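Long-range contacts in integral membrane indolylacetylinositol arabinosyltransferase EmbC (Mycolicibacterium smegmatis, PDB 7BVE), which probably transfers arabinose units in building the arabinan of the mycobacterial cell wall, and binds the antituberculosis drug ethambutol in this structure: residues Trp627-Phe632 with Pro713-Gly718; Lys728-Ala733 with Thr950-Val955; Asp959-Asp964 with Pro972-Phe977; Trp965-Ala970 with Ile991-Phe996. All blocks are in the same frame, centred on the assembly; numbering follows the deposited sequence.

Contact 1 of 4, residues Trp627-Phe632 with Pro713-Gly718; sequences WYVSNF and PAWSVG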
loop_
_atom_site.group_PDB
_atom_site.type_symbol
_atom_site.label_atom_id
_atom_site.label_comp_id
_atom_site.label_asym_id
_atom_site.label_seq_id
_atom_site.Cartn_x
_atom_site.Cartn_y
_atom_site.Cartn_z
ATOM N N TRP A 627 -1.341 6.752 19.669
ATOM C CA TRP A 627 -0.189 7.550 19.274
ATOM C C TRP A 627 0.857 7.567 20.389
ATOM O O TRP A 627 0.847 6.698 21.260
ATOM C CB TRP A 627 -0.640 8.939 18.834
ATOM C CG TRP A 627 -1.299 8.881 17.517
ATOM C CD1 TRP A 627 -2.632 8.929 17.268
ATOM C CD2 TRP A 627 -0.662 8.686 16.262
ATOM N NE1 TRP A 627 -2.861 8.810 15.924
ATOM C CE2 TRP A 627 -1.664 8.655 15.284
ATOM C CE3 TRP A 627 0.669 8.551 15.865
ATOM C CZ2 TRP A 627 -1.383 8.495 13.941
ATOM C CZ3 TRP A 627 0.945 8.392 14.536
ATOM C CH2 TRP A 627 -0.074 8.365 13.585
ATOM N N TYR A 628 1.772 8.540 20.335
ATOM C CA TYR A 628 3.097 8.528 20.955
ATOM C C TYR A 628 3.177 8.064 22.417
ATOM O O TYR A 628 3.724 6.992 22.689
ATOM C CB TYR A 628 3.674 9.941 20.759
ATOM C CG TYR A 628 4.888 10.284 21.564
ATOM C CD1 TYR A 628 6.064 9.572 21.424
ATOM C CD2 TYR A 628 4.880 11.378 22.415
ATOM C CE1 TYR A 628 7.174 9.890 22.166
ATOM C CE2 TYR A 628 5.989 11.713 23.148
ATOM C CZ TYR A 628 7.132 10.961 23.023
ATOM O OH TYR A 628 8.251 11.270 23.755
ATOM N N VAL A 629 2.597 8.791 23.369
ATOM C CA VAL A 629 2.593 8.344 24.758
ATOM C C VAL A 629 1.220 7.932 25.239
ATOM O O VAL A 629 1.054 7.642 26.424
ATOM C CB VAL A 629 3.192 9.390 25.719
ATOM C CG1 VAL A 629 4.675 9.452 25.553
ATOM C CG2 VAL A 629 2.571 10.737 25.487
ATOM N N SER A 630 0.237 7.877 24.358
ATOM C CA SER A 630 -1.058 7.324 24.704
ATOM C C SER A 630 -1.056 5.809 24.679
ATOM O O SER A 630 -2.062 5.196 25.031
ATOM C CB SER A 630 -2.108 7.855 23.745
ATOM O OG SER A 630 -2.195 9.260 23.845
ATOM N N ASN A 631 0.057 5.210 24.296
ATOM C CA ASN A 631 0.163 3.797 24.042
ATOM C C ASN A 631 0.776 3.055 25.219
ATOM O O ASN A 631 0.969 1.842 25.134
ATOM C CB ASN A 631 1.010 3.595 22.795
ATOM C CG ASN A 631 0.596 2.406 22.002
ATOM O OD1 ASN A 631 -0.416 1.794 22.296
ATOM N ND2 ASN A 631 1.373 2.064 20.987
ATOM N N PHE A 632 1.095 3.747 26.306
ATOM C CA PHE A 632 1.760 3.147 27.461
ATOM C C PHE A 632 0.756 2.322 28.250
ATOM O O PHE A 632 -0.168 2.864 28.853
ATOM C CB PHE A 632 2.369 4.204 28.380
ATOM C CG PHE A 632 3.602 4.884 27.848
ATOM C CD1 PHE A 632 4.172 4.530 26.641
ATOM C CD2 PHE A 632 4.236 5.840 28.618
ATOM C CE1 PHE A 632 5.309 5.159 26.189
ATOM C CE2 PHE A 632 5.379 6.460 28.176
ATOM C CZ PHE A 632 5.914 6.121 26.961
ATOM N N PRO A 713 2.444 3.621 39.393
ATOM C CA PRO A 713 3.544 4.476 39.861
ATOM C C PRO A 713 4.325 5.093 38.719
ATOM O O PRO A 713 4.901 6.172 38.886
ATOM C CB PRO A 713 4.405 3.522 40.697
ATOM C CG PRO A 713 3.543 2.414 41.026
ATOM C CD PRO A 713 2.691 2.231 39.823
ATOM N N ALA A 714 4.311 4.473 37.549
ATOM C CA ALA A 714 4.915 5.054 36.363
ATOM C C ALA A 714 3.991 6.129 35.800
ATOM O O ALA A 714 2.862 6.320 36.248
ATOM C CB ALA A 714 5.216 3.963 35.343
ATOM N N TRP A 715 4.473 6.847 34.797
ATOM C CA TRP A 715 3.744 7.945 34.196
ATOM C C TRP A 715 2.754 7.405 33.184
ATOM O O TRP A 715 3.057 6.472 32.443
ATOM C CB TRP A 715 4.698 8.902 33.493
ATOM C CG TRP A 715 4.078 10.151 32.962
ATOM C CD1 TRP A 715 3.801 11.279 33.657
ATOM C CD2 TRP A 715 3.585 10.368 31.639
ATOM N NE1 TRP A 715 3.219 12.205 32.841
ATOM C CE2 TRP A 715 3.066 11.666 31.597
ATOM C CE3 TRP A 715 3.546 9.592 30.480
ATOM C CZ2 TRP A 715 2.520 12.206 30.453
ATOM C CZ3 TRP A 715 3.003 10.130 29.348
ATOM C CH2 TRP A 715 2.496 11.425 29.338
ATOM N N SER A 716 1.570 8.004 33.149
ATOM C CA SER A 716 0.628 7.788 32.063
ATOM C C SER A 716 -0.063 9.109 31.778
ATOM O O SER A 716 0.039 10.054 32.563
ATOM C CB SER A 716 -0.370 6.692 32.408
ATOM O OG SER A 716 -1.068 7.020 33.585
ATOM N N VAL A 717 -0.738 9.170 30.628
ATOM C CA VAL A 717 -1.429 10.385 30.190
ATOM C C VAL A 717 -2.508 10.784 31.186
ATOM O O VAL A 717 -2.607 11.951 31.594
ATOM C CB VAL A 717 -2.012 10.178 28.781
ATOM C CG1 VAL A 717 -3.000 11.247 28.444
ATOM C CG2 VAL A 717 -0.921 10.203 27.766
ATOM N N GLY A 718 -3.299 9.810 31.625
ATOM C CA GLY A 718 -4.396 10.111 32.518
ATOM C C GLY A 718 -3.948 10.488 33.911
ATOM O O GLY A 718 -4.591 11.299 34.576
#
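V629 stands against the rim of the W715 indole where a loop from the membrane domain meets the C-terminal part of the chain, just ahead of the short helix 717-723. The tight part lies here. CB of V629 comes to 3.7 Å from W715 CZ3, at the edge of the six-membered ring and near its plane, and CG2 of the same valine reaches CZ3 and CH2 at 3.9 Å each, the two side chains crossing at about a right angle. W715 is buried, and its CG lies anti to the backbone N (chi1 -174°), which brings the indole to the loop although the CB bond of W715 is not aimed at it. The looser side is formed by F632, a partly exposed residue whose CD2 is 4.2 Å from W715 CE3. Its ring turns an edge to the carbonyl O of W715 and also makes a cation-pi contact with R1035. S716 is the N-cap of helix 717-723, its OG weakly bonded to R719 N. The contact thus illustrates a junction made mainly of apolar contacts at the N-terminal end of a helix, with V717, the first helical residue, placing CG2 3.5 Å from the carbonyl O of V629.

Contact 2 of 4, residues Lys728-Ala733 with Thr950-Val955; sequences KTCGLA and TLQEVV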
loop_
_atom_site.group_PDB
_atom_site.type_symbol
_atom_site.label_atom_id
_atom_site.label_comp_id
_atom_site.label_asym_id
_atom_site.label_seq_id
_atom_site.Cartn_x
_atom_site.Cartn_y
_atom_site.Cartn_z
ATOM N N LYS A 728 1.338 20.686 39.542
ATOM C CA LYS A 728 2.090 19.672 38.787
ATOM C C LYS A 728 1.654 19.596 37.323
ATOM O O LYS A 728 1.208 18.561 36.831
ATOM C CB LYS A 728 1.985 18.297 39.452
ATOM C CG LYS A 728 2.753 18.173 40.743
ATOM C CD LYS A 728 2.693 16.761 41.284
ATOM C CE LYS A 728 1.341 16.480 41.910
ATOM N NZ LYS A 728 1.290 15.159 42.585
ATOM N N THR A 729 1.787 20.722 36.627
ATOM C CA THR A 729 1.323 20.837 35.252
ATOM C C THR A 729 2.458 20.735 34.243
ATOM O O THR A 729 2.335 21.260 33.131
ATOM C CB THR A 729 0.576 22.153 35.050
ATOM O OG1 THR A 729 1.481 23.245 35.236
ATOM C CG2 THR A 729 -0.565 22.283 36.041
ATOM N N CYS A 730 3.555 20.084 34.644
ATOM C CA CYS A 730 4.773 19.984 33.794
ATOM C C CYS A 730 4.689 18.827 32.792
ATOM O O CYS A 730 5.383 18.908 31.759
ATOM C CB CYS A 730 6.019 19.816 34.656
ATOM S SG CYS A 730 6.798 21.386 35.114
ATOM N N GLY A 731 3.886 17.795 33.069
ATOM C CA GLY A 731 3.831 16.674 32.148
ATOM C C GLY A 731 4.830 15.583 32.473
ATOM O O GLY A 731 4.982 15.162 33.623
ATOM N N LEU A 732 5.527 15.121 31.434
ATOM C CA LEU A 732 6.478 14.022 31.537
ATOM C C LEU A 732 7.827 14.471 32.076
ATOM O O LEU A 732 8.667 13.627 32.379
ATOM C CB LEU A 732 6.603 13.359 30.159
ATOM C CG LEU A 732 7.381 12.083 29.853
ATOM C CD1 LEU A 732 6.942 11.003 30.779
ATOM C CD2 LEU A 732 7.121 11.644 28.438
ATOM N N ALA A 733 8.039 15.770 32.258
ATOM C CA ALA A 733 9.328 16.276 32.696
ATOM C C ALA A 733 9.608 16.028 34.168
ATOM O O ALA A 733 10.752 16.188 34.591
ATOM C CB ALA A 733 9.419 17.765 32.412
ATOM N N THR A 950 15.708 15.270 38.011
ATOM C CA THR A 950 14.637 15.257 37.030
ATOM C C THR A 950 14.979 16.168 35.861
ATOM O O THR A 950 15.868 17.013 35.942
ATOM C CB THR A 950 13.313 15.676 37.658
ATOM O OG1 THR A 950 13.422 17.000 38.178
ATOM C CG2 THR A 950 12.959 14.751 38.785
ATOM N N LEU A 951 14.264 15.979 34.754
ATOM C CA LEU A 951 14.508 16.783 33.564
ATOM C C LEU A 951 14.028 18.216 33.727
ATOM O O LEU A 951 14.530 19.100 33.040
ATOM C CB LEU A 951 13.851 16.119 32.354
ATOM C CG LEU A 951 14.021 16.602 30.916
ATOM C CD1 LEU A 951 14.019 15.418 30.002
ATOM C CD2 LEU A 951 12.897 17.520 30.509
ATOM N N GLN A 952 13.084 18.469 34.626
ATOM C CA GLN A 952 12.629 19.829 34.881
ATOM C C GLN A 952 13.665 20.633 35.652
ATOM O O GLN A 952 13.725 21.856 35.511
ATOM C CB GLN A 952 11.293 19.778 35.625
ATOM C CG GLN A 952 10.605 21.100 35.914
ATOM C CD GLN A 952 10.197 21.857 34.667
ATOM O OE1 GLN A 952 9.841 21.266 33.654
ATOM N NE2 GLN A 952 10.209 23.178 34.753
ATOM N N GLU A 953 14.507 19.975 36.440
ATOM C CA GLU A 953 15.561 20.666 37.164
ATOM C C GLU A 953 16.834 20.833 36.354
ATOM O O GLU A 953 17.611 21.750 36.631
ATOM C CB GLU A 953 15.894 19.920 38.449
ATOM C CG GLU A 953 14.756 19.878 39.421
ATOM C CD GLU A 953 15.098 19.109 40.669
ATOM O OE1 GLU A 953 16.201 18.531 40.724
ATOM O OE2 GLU A 953 14.262 19.075 41.593
ATOM N N VAL A 954 17.071 19.971 35.371
ATOM C CA VAL A 954 18.236 20.074 34.506
ATOM C C VAL A 954 17.924 21.017 33.351
ATOM O O VAL A 954 18.569 22.056 33.189
ATOM C CB VAL A 954 18.652 18.688 33.996
ATOM C CG1 VAL A 954 19.776 18.806 33.011
ATOM C CG2 VAL A 954 19.049 17.816 35.153
ATOM N N VAL A 955 16.929 20.657 32.545
ATOM C CA VAL A 955 16.419 21.500 31.474
ATOM C C VAL A 955 15.324 22.359 32.094
ATOM O O VAL A 955 14.207 21.893 32.300
ATOM C CB VAL A 955 15.872 20.656 30.327
ATOM C CG1 VAL A 955 15.436 21.519 29.184
ATOM C CG2 VAL A 955 16.858 19.608 29.919
#
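The flat group of this contact is the carboxamide of Q952, and the sulfur of C730 lies over its plane: SG is 3.5 Å from Q952 CD, which it almost directly covers, and 3.4 Å from Q952 OE1. The methyl group of A733 approaches the same oxygen from another direction, with CB 3.7 Å from Q952 OE1. Both ends of the amide are engaged beyond the contact. OE1 is hydrogen-bonded to Q974 NE2 and NE2 to S957 OG, consistent with the modelled orientation of the amide. The chain of Q952 leaves its backbone with CG anti to N (chi1 -176°) and then bends at chi2 (63°), which brings the amide face under C730 SG.

Nearer the backbones, A733 is buried and turned toward the first turn of helix 951-954, for which T950 is the N-cap. Its CB touches L951 CD2 at 4.0 Å, and its carbonyl O receives a weak bond from Q952 N, 3.3 Å long and bent to 131° at the hydrogen. The two segments flank a pair of neighbouring strands in the mixed sheet: 728-733 leads into strand 736-738, while helix 951-954 follows strand 949-950, the edge strand next to it.

As an example of how a loop is fixed to a sheet margin, the chemistry is uneven. The direct backbone bond is weak, whereas C730 is covalently joined to C973 and Q952 is bonded to Q974. The joint therefore probably depends largely on that neighbouring segment, which meets both sides of it.

Contact 3 of 4, residues Asp959-Asp964 with Pro972-Phe977; sequences DPVMLD and PCQRPF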
loop_
_atom_site.group_PDB
_atom_site.type_symbol
_atom_site.label_atom_id
_atom_site.label_comp_id
_atom_site.label_asym_id
_atom_site.label_seq_id
_atom_site.Cartn_x
_atom_site.Cartn_y
_atom_site.Cartn_z
ATOM N N ASP A 959 15.658 27.992 29.329
ATOM C CA ASP A 959 16.558 27.749 28.213
ATOM C C ASP A 959 15.761 27.441 26.949
ATOM O O ASP A 959 14.699 26.821 27.027
ATOM C CB ASP A 959 17.489 26.584 28.522
ATOM C CG ASP A 959 18.486 26.909 29.598
ATOM O OD1 ASP A 959 18.859 28.094 29.721
ATOM O OD2 ASP A 959 18.898 25.983 30.324
ATOM N N PRO A 960 16.239 27.863 25.779
ATOM C CA PRO A 960 15.568 27.475 24.535
ATOM C C PRO A 960 15.822 26.012 24.204
ATOM O O PRO A 960 16.962 25.549 24.198
ATOM C CB PRO A 960 16.184 28.413 23.495
ATOM C CG PRO A 960 17.479 28.801 24.062
ATOM C CD PRO A 960 17.302 28.847 25.541
ATOM N N VAL A 961 14.746 25.289 23.938
ATOM C CA VAL A 961 14.772 23.858 23.683
ATOM C C VAL A 961 14.273 23.631 22.267
ATOM O O VAL A 961 13.328 24.279 21.818
ATOM C CB VAL A 961 13.898 23.102 24.713
ATOM C CG1 VAL A 961 13.908 21.612 24.486
ATOM C CG2 VAL A 961 14.356 23.404 26.109
ATOM N N MET A 962 14.920 22.723 21.550
ATOM C CA MET A 962 14.407 22.274 20.264
ATOM C C MET A 962 13.511 21.063 20.498
ATOM O O MET A 962 13.977 19.939 20.660
ATOM C CB MET A 962 15.527 21.946 19.295
ATOM C CG MET A 962 14.958 21.539 17.981
ATOM S SD MET A 962 16.102 21.143 16.682
ATOM C CE MET A 962 14.903 20.553 15.504
ATOM N N LEU A 963 12.211 21.299 20.523
ATOM C CA LEU A 963 11.242 20.226 20.631
ATOM C C LEU A 963 10.925 19.681 19.250
ATOM O O LEU A 963 10.914 20.416 18.264
ATOM C CB LEU A 963 9.962 20.740 21.283
ATOM C CG LEU A 963 10.058 21.216 22.723
ATOM C CD1 LEU A 963 8.819 21.954 23.092
ATOM C CD2 LEU A 963 10.218 20.028 23.611
ATOM N N ASP A 964 10.657 18.385 19.178
ATOM C CA ASP A 964 10.157 17.842 17.930
ATOM C C ASP A 964 8.651 18.041 17.850
ATOM O O ASP A 964 8.012 18.508 18.792
ATOM C CB ASP A 964 10.520 16.371 17.789
ATOM C CG ASP A 964 12.010 16.159 17.644
ATOM O OD1 ASP A 964 12.725 17.111 17.276
ATOM O OD2 ASP A 964 12.473 15.028 17.850
ATOM N N PRO A 972 5.142 20.504 28.359
ATOM C CA PRO A 972 4.551 21.828 28.169
ATOM C C PRO A 972 5.219 22.954 28.940
ATOM O O PRO A 972 4.935 24.118 28.644
ATOM C CB PRO A 972 3.125 21.611 28.669
ATOM C CG PRO A 972 3.286 20.682 29.766
ATOM C CD PRO A 972 4.411 19.757 29.398
ATOM N N CYS A 973 6.101 22.619 29.887
ATOM C CA CYS A 973 6.786 23.648 30.719
ATOM C C CYS A 973 8.053 24.161 30.020
ATOM O O CYS A 973 8.499 25.276 30.355
ATOM C CB CYS A 973 7.153 23.083 32.086
ATOM S SG CYS A 973 5.818 23.214 33.304
ATOM N N GLN A 974 8.604 23.374 29.091
ATOM C CA GLN A 974 9.816 23.737 28.370
ATOM C C GLN A 974 9.485 24.577 27.151
ATOM O O GLN A 974 8.551 24.268 26.410
ATOM C CB GLN A 974 10.585 22.487 27.948
ATOM C CG GLN A 974 11.440 21.913 29.051
ATOM C CD GLN A 974 10.665 21.114 30.052
ATOM O OE1 GLN A 974 9.608 20.577 29.753
ATOM N NE2 GLN A 974 11.160 21.074 31.275
ATOM N N ARG A 975 10.277 25.641 26.929
ATOM C CA ARG A 975 9.848 26.561 25.893
ATOM C C ARG A 975 10.660 26.387 24.617
ATOM O O ARG A 975 11.859 26.105 24.676
ATOM C CB ARG A 975 9.935 28.019 26.358
ATOM C CG ARG A 975 11.305 28.586 26.582
ATOM C CD ARG A 975 11.197 30.070 26.812
ATOM N NE ARG A 975 12.495 30.710 26.961
ATOM C CZ ARG A 975 13.213 31.176 25.948
ATOM N NH1 ARG A 975 14.383 31.747 26.172
ATOM N NH2 ARG A 975 12.759 31.072 24.712
ATOM N N PRO A 976 10.032 26.505 23.454
ATOM C CA PRO A 976 10.771 26.391 22.197
ATOM C C PRO A 976 11.538 27.669 21.894
ATOM O O PRO A 976 11.360 28.701 22.534
ATOM C CB PRO A 976 9.664 26.148 21.175
ATOM C CG PRO A 976 8.489 26.793 21.758
ATOM C CD PRO A 976 8.585 26.622 23.222
ATOM N N PHE A 977 12.405 27.585 20.894
ATOM C CA PHE A 977 13.219 28.735 20.544
ATOM C C PHE A 977 12.452 29.676 19.617
ATOM O O PHE A 977 11.572 29.268 18.859
ATOM C CB PHE A 977 14.549 28.288 19.924
ATOM C CG PHE A 977 14.415 27.528 18.638
ATOM C CD1 PHE A 977 14.244 26.162 18.642
ATOM C CD2 PHE A 977 14.520 28.172 17.423
ATOM C CE1 PHE A 977 14.133 25.464 17.466
ATOM C CE2 PHE A 977 14.408 27.477 16.250
ATOM C CZ PHE A 977 14.218 26.122 16.275
#
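F977 carries its CG between the backbone N and the carbonyl carbon (chi1 63°), and M962 sends its extended side chain out with CG anti to its own N; together these torsions lay the two groups side by side, pointing the same way. M962 CG meets the edge of the ring at F977 CE1, 4.0 Å away. The carbonyl O of V961 lies in the ring plane at the same edge, 3.8 Å from F977 CD1, while the ring meets Y299 at an oblique tilt. At the base of these side chains P960 CB and F977 CB pack at 3.9 Å.

The chain comes back across edge strand 961-963 nearly at a right angle, joined to it by one sound backbone bond. V961 N donates to R975 O over 3.1 Å with an angle of 152° at the hydrogen, the donor standing almost in line with the carbonyl bond, and V961 CB lies 3.6 Å from the same R975 O. P976, lacking an N-H, cannot continue the pairing at V961 O; instead P976 CA makes a C-H...O contact with V961 O at 3.3 Å. R975 stretches back beside P960, which places one face of its guanidinium over P960 N, and NH1 is weakly bonded to S958 O.

Behind the contact, P976 packs on helix 281-293, which also carries Y282 and I283 of the ethambutol pocket. The carbonyls thus find three different donors: R975 O takes the N-H of V961, V961 O the C-H of P976 CA, and Q974 O the guanidinium of R288.

Contact 4 of 4, residues Trp965-Ala970 with Ile991-Phe996; sequences WLVGLA and ILPDRF. With 95E (Ethambutol), chain G.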
loop_
_atom_site.group_PDB
_atom_site.type_symbol
_atom_site.label_atom_id
_atom_site.label_comp_id
_atom_site.label_asym_id
_atom_site.label_seq_id
_atom_site.Cartn_x
_atom_site.Cartn_y
_atom_site.Cartn_z
ATOM N N TRP A 965 8.075 17.695 16.708
ATOM C CA TRP A 965 6.670 18.016 16.511
ATOM C C TRP A 965 5.729 17.005 17.145
ATOM O O TRP A 965 4.512 17.204 17.100
ATOM C CB TRP A 965 6.362 18.171 15.024
ATOM C CG TRP A 965 6.542 16.969 14.186
ATOM C CD1 TRP A 965 7.665 16.599 13.531
ATOM C CD2 TRP A 965 5.553 15.986 13.873
ATOM N NE1 TRP A 965 7.452 15.439 12.842
ATOM C CE2 TRP A 965 6.158 15.043 13.035
ATOM C CE3 TRP A 965 4.213 15.811 14.227
ATOM C CZ2 TRP A 965 5.476 13.940 12.547
ATOM C CZ3 TRP A 965 3.543 14.720 13.742
ATOM C CH2 TRP A 965 4.172 13.798 12.913
ATOM N N LEU A 966 6.252 15.938 17.733
ATOM C CA LEU A 966 5.479 15.044 18.580
ATOM C C LEU A 966 5.591 15.398 20.052
ATOM O O LEU A 966 4.586 15.392 20.762
ATOM C CB LEU A 966 5.939 13.604 18.376
ATOM C CG LEU A 966 5.561 12.899 17.083
ATOM C CD1 LEU A 966 6.339 11.630 16.969
ATOM C CD2 LEU A 966 4.100 12.569 17.116
ATOM N N VAL A 967 6.784 15.740 20.521
ATOM C CA VAL A 967 7.018 15.937 21.954
ATOM C C VAL A 967 6.693 17.397 22.249
ATOM O O VAL A 967 7.553 18.231 22.533
ATOM C CB VAL A 967 8.444 15.539 22.342
ATOM C CG1 VAL A 967 8.559 14.094 22.257
ATOM C CG2 VAL A 967 9.449 16.033 21.334
ATOM N N GLY A 968 5.409 17.703 22.260
ATOM C CA GLY A 968 5.050 19.074 22.551
ATOM C C GLY A 968 3.999 19.228 23.616
ATOM O O GLY A 968 3.949 20.240 24.313
ATOM N N LEU A 969 3.152 18.217 23.749
ATOM C CA LEU A 969 2.061 18.247 24.703
ATOM C C LEU A 969 2.385 17.436 25.947
ATOM O O LEU A 969 1.692 17.574 26.958
ATOM C CB LEU A 969 0.783 17.721 24.040
ATOM C CG LEU A 969 -0.575 18.113 24.610
ATOM C CD1 LEU A 969 -0.833 19.580 24.337
ATOM C CD2 LEU A 969 -1.668 17.269 24.019
ATOM N N ALA A 970 3.423 16.598 25.894
ATOM C CA ALA A 970 3.958 15.934 27.070
ATOM C C ALA A 970 5.012 16.758 27.778
ATOM O O ALA A 970 5.281 16.512 28.958
ATOM C CB ALA A 970 4.557 14.582 26.690
ATOM N N ILE A 991 14.814 17.355 22.419
ATOM C CA ILE A 991 14.037 16.230 22.921
ATOM C C ILE A 991 13.463 15.472 21.734
ATOM O O ILE A 991 12.831 16.069 20.859
ATOM C CB ILE A 991 12.927 16.697 23.881
ATOM C CG1 ILE A 991 13.550 17.364 25.099
ATOM C CG2 ILE A 991 12.101 15.540 24.344
ATOM C CD1 ILE A 991 12.588 18.109 25.936
ATOM N N LEU A 992 13.682 14.164 21.705
ATOM C CA LEU A 992 13.300 13.306 20.599
ATOM C C LEU A 992 12.224 12.323 21.042
ATOM O O LEU A 992 12.014 12.123 22.242
ATOM C CB LEU A 992 14.506 12.517 20.069
ATOM C CG LEU A 992 15.663 13.196 19.347
ATOM C CD1 LEU A 992 16.682 13.744 20.318
ATOM C CD2 LEU A 992 16.301 12.235 18.409
ATOM N N PRO A 993 11.503 11.701 20.099
ATOM C CA PRO A 993 10.694 10.530 20.443
ATOM C C PRO A 993 11.535 9.270 20.559
ATOM O O PRO A 993 12.766 9.337 20.527
ATOM C CB PRO A 993 9.713 10.424 19.272
ATOM C CG PRO A 993 9.719 11.735 18.652
ATOM C CD PRO A 993 11.091 12.257 18.806
ATOM N N ASP A 994 10.893 8.111 20.688
ATOM C CA ASP A 994 11.625 6.852 20.666
ATOM C C ASP A 994 12.178 6.580 19.268
ATOM O O ASP A 994 11.901 7.302 18.312
ATOM C CB ASP A 994 10.743 5.702 21.138
ATOM C CG ASP A 994 9.478 5.552 20.319
ATOM O OD1 ASP A 994 9.136 6.461 19.538
ATOM O OD2 ASP A 994 8.833 4.490 20.438
ATOM N N ARG A 995 12.941 5.490 19.150
ATOM C CA ARG A 995 13.754 5.258 17.958
ATOM C C ARG A 995 12.899 4.970 16.731
ATOM O O ARG A 995 13.181 5.481 15.639
ATOM C CB ARG A 995 14.725 4.113 18.220
ATOM C CG ARG A 995 15.667 3.822 17.079
ATOM C CD ARG A 995 16.598 2.676 17.421
ATOM N NE ARG A 995 15.874 1.432 17.661
ATOM C CZ ARG A 995 15.480 0.599 16.705
ATOM N NH1 ARG A 995 14.829 -0.510 17.021
ATOM N NH2 ARG A 995 15.739 0.871 15.434
ATOM N N PHE A 996 11.831 4.185 16.898
ATOM C CA PHE A 996 10.908 3.925 15.797
ATOM C C PHE A 996 10.169 5.189 15.388
ATOM O O PHE A 996 9.882 5.405 14.207
ATOM C CB PHE A 996 9.901 2.845 16.190
ATOM C CG PHE A 996 10.497 1.485 16.377
ATOM C CD1 PHE A 996 10.821 0.702 15.283
ATOM C CD2 PHE A 996 10.697 0.972 17.647
ATOM C CE1 PHE A 996 11.359 -0.559 15.450
ATOM C CE2 PHE A 996 11.232 -0.288 17.823
ATOM C CZ PHE A 996 11.562 -1.054 16.723
HETATM C C2 95E G . 0.439 22.014 9.087
HETATM O O12 95E G . 0.935 13.696 10.615
HETATM C C11 95E G . 0.556 14.757 10.247
HETATM C C10 95E G . 1.531 15.788 9.681
HETATM C C13 95E G . 2.975 15.415 9.995
HETATM C C14 95E G . 3.759 15.036 8.743
HETATM N N9 95E G . 1.254 17.090 10.249
HETATM C C8 95E G . 0.369 17.789 9.346
HETATM C C7 95E G . 0.755 19.259 9.278
HETATM N N6 95E G . 0.147 19.980 10.372
HETATM C C3 95E G . -0.553 21.106 9.801
HETATM O O1 95E G . 0.464 22.023 7.905
HETATM C C4 95E G . -1.244 21.865 10.919
HETATM C C5 95E G . -1.686 20.902 12.014
#
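I991, whose side chain packs on V967, is held in its strand by a backbone hydrogen bond from its N to M962 O. That bond pairs strand 989-992 with the parallel strand 961-963 of the mixed sheet, and 965-970 belongs to the connection between the two. V967 is the centre of an inverse gamma turn, closed by a weak bond from G968 N to L966 O, and the turn projects two neighbouring side chains onto the strand end. V967 CG2, set between its backbone N and carbonyl carbon, reaches I991 O at 3.4 Å and I991 CG2 at 4.0 Å. L966 lies across the ring of P993 at about a right angle, its CD1 3.8 Å from P993 CG. Just beyond, D994 is the N-cap of helix 995-1001, with OD1 weakly bonded to G997 N.

The same piece of chain forms part of the ethambutol pocket, a case of one turn whose neighbouring residues face the core and the drug. The CB bond of W965, next to L966, points away from 991-996, and its NE1 is hydrogen-bonded to N1001 O, which fixes how the indole is rotated. D279 and Y282, also of the pocket, touch the W965 side chain. L966 CG lies over one face of the indole; over the opposite face, toward its rim, sits the ethyl branch of the drug, with ethambutol C13 3.5 Å from W965 CH2.

In the fold
Followed from the N terminus, contact 1 closes first, bringing the loop after helix 602-619 to helix 717-723 and bracketing the last membrane helices. Contact 2 comes next in series, returning the chain to 728-733 after the long excursion that holds the nine-stranded sheet. Contacts 3 and 4 then cross: segment 965-970 falls within the loop closed by 959-964 and 972-977, whereas its partner 991-996 lies beyond it, and both involve neighbouring strands of the mixed sheet. The four also touch one another. Y628 of contact 1 packs on V967 of contact 4, L732 bonds to A970, and a disulfide joins contacts 2 and 3, tying together membrane domain, C-terminal sheet and drug pocket.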